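PDB 1LJ8: mannitol dehydrogenase from Pseudomonas fluorescens, which binds NAD and probably catalyses the NAD-dependent oxidation of mannitol at its second carbon to fructose. Local coordinates for residues Q27-I32 / G273-E278. Residues are numbered along the deposited sequence; the frame is centred on the assembly and turned at random.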
# COMPACT_ATOMS: atom_id res chain seq x y z
N GLN A 27 -23.79 7.94 2.37
CA GLN A 27 -22.54 7.69 1.64
C GLN A 27 -22.10 8.76 0.68
O GLN A 27 -22.92 9.36 -0.03
CB GLN A 27 -22.65 6.37 0.87
CG GLN A 27 -22.78 5.15 1.80
CD GLN A 27 -23.23 3.92 1.06
OE1 GLN A 27 -23.49 3.97 -0.14
NE2 GLN A 27 -23.33 2.82 1.77
N GLY A 28 -20.79 9.00 0.66
CA GLY A 28 -20.23 9.96 -0.26
C GLY A 28 -18.94 9.46 -0.90
O GLY A 28 -18.44 10.06 -1.87
N ILE A 29 -18.38 8.39 -0.33
CA ILE A 29 -17.15 7.82 -0.87
C ILE A 29 -17.35 6.35 -1.19
O ILE A 29 -17.97 5.64 -0.38
CB ILE A 29 -16.02 7.92 0.20
CG1 ILE A 29 -15.75 9.40 0.53
CG2 ILE A 29 -14.74 7.15 -0.26
CD1 ILE A 29 -14.91 9.56 1.85
N ALA A 30 -16.87 5.91 -2.36
CA ALA A 30 -16.86 4.48 -2.69
C ALA A 30 -15.36 4.11 -2.66
O ALA A 30 -14.54 4.68 -3.43
CB ALA A 30 -17.44 4.19 -4.07
N HIS A 31 -15.01 3.17 -1.78
CA HIS A 31 -13.60 2.77 -1.68
C HIS A 31 -13.29 1.42 -2.25
O HIS A 31 -13.82 0.41 -1.77
CB HIS A 31 -13.13 2.73 -0.23
CG HIS A 31 -11.67 2.47 -0.13
ND1 HIS A 31 -10.73 3.44 -0.42
CD2 HIS A 31 -10.97 1.31 0.04
CE1 HIS A 31 -9.52 2.90 -0.42
NE2 HIS A 31 -9.64 1.61 -0.15
N ILE A 32 -12.42 1.39 -3.25
CA ILE A 32 -12.07 0.11 -3.85
C ILE A 32 -10.82 -0.48 -3.18
O ILE A 32 -9.72 0.12 -3.18
CB ILE A 32 -11.81 0.25 -5.36
CG1 ILE A 32 -13.05 0.90 -6.02
CG2 ILE A 32 -11.53 -1.17 -5.98
CD1 ILE A 32 -12.87 1.13 -7.56
N GLY A 273 -16.33 18.02 -4.51
CA GLY A 273 -16.34 18.14 -3.06
C GLY A 273 -15.57 17.08 -2.28
O GLY A 273 -15.07 16.11 -2.86
N ARG A 274 -15.45 17.28 -0.97
CA ARG A 274 -14.73 16.31 -0.16
C ARG A 274 -15.06 16.63 1.27
O ARG A 274 -15.54 17.74 1.56
CB ARG A 274 -13.21 16.48 -0.35
CG ARG A 274 -12.70 17.93 0.02
CD ARG A 274 -11.16 17.94 0.25
NE ARG A 274 -10.57 19.28 0.47
CZ ARG A 274 -10.55 19.92 1.64
NH1 ARG A 274 -11.12 19.37 2.74
NH2 ARG A 274 -9.93 21.10 1.73
N PRO A 275 -14.81 15.67 2.18
CA PRO A 275 -15.07 15.92 3.62
C PRO A 275 -14.04 16.99 4.06
O PRO A 275 -12.93 17.08 3.50
CB PRO A 275 -14.73 14.59 4.30
CG PRO A 275 -14.84 13.52 3.15
CD PRO A 275 -14.36 14.29 1.92
N ALA A 276 -14.39 17.74 5.11
CA ALA A 276 -13.49 18.75 5.70
C ALA A 276 -12.42 18.04 6.59
O ALA A 276 -12.30 18.30 7.79
CB ALA A 276 -14.33 19.73 6.55
N TRP A 277 -11.65 17.15 5.98
CA TRP A 277 -10.63 16.38 6.71
C TRP A 277 -9.59 17.26 7.42
O TRP A 277 -8.95 16.81 8.38
CB TRP A 277 -9.90 15.43 5.74
CG TRP A 277 -10.71 14.21 5.30
CD1 TRP A 277 -11.37 13.29 6.10
CD2 TRP A 277 -10.83 13.71 3.95
NE1 TRP A 277 -11.88 12.25 5.31
CE2 TRP A 277 -11.56 12.50 4.00
CE3 TRP A 277 -10.38 14.19 2.70
CZ2 TRP A 277 -11.86 11.75 2.84
CZ3 TRP A 277 -10.69 13.45 1.56
CH2 TRP A 277 -11.43 12.24 1.64
N GLU A 278 -9.41 18.49 6.96
CA GLU A 278 -8.38 19.31 7.63
C GLU A 278 -8.77 19.59 9.08
O GLU A 278 -7.90 19.92 9.88
CB GLU A 278 -8.12 20.65 6.89
CG GLU A 278 -9.33 21.56 6.70
CD GLU A 278 -10.07 21.27 5.36
OE1 GLU A 278 -10.73 20.20 5.26
OE2 GLU A 278 -9.96 22.11 4.41
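Ile29, on the first strand of the Rossmann-type sheet, meets Pro275 and Trp277 of the 273-278 loop through the tip of its side chain. The strand lies inside the sheet, between strands 59-64 and 126-129, and the Ile29 side chain leaves one face of it to meet the loop between strands 263-266 and 283-284. From CB, which points toward the loop, the isoleucine divides: CG2 is anti to the backbone N, while CG1 is anti to the carbonyl carbon (chi1 -62°) and carries the extended chain outward to CD1. Between the two segments CD1 alone makes contact on the isoleucine side, 3.9 Å from Trp277 CZ2, approached obliquely, and 4.2 Å from Pro275 CG. The two partners are themselves packed together: Pro275 CG rests 3.4 Å above one face of the indole, offset toward its rim. An inverse gamma turn centred on Ala276, with a weak Trp277 N to Pro275 O bond, lies between the two. Trp58 touches both Ile29 and Pro275, and helix 42-50 adds Leu49 against the proline and Tyr45 against the indole. Trp277 NE1 hydrogen-bonds to Thr46 OG1 of that helix, which satisfies the polar edge of a buried ring. Behind this apolar cluster Arg274 forms an end-on salt bridge with Glu278, NH1 to OE1 at 2.7 Å, and its NE another with Asp268. Arg274 NH1 also donates to Pro275 O at 3.0 Å.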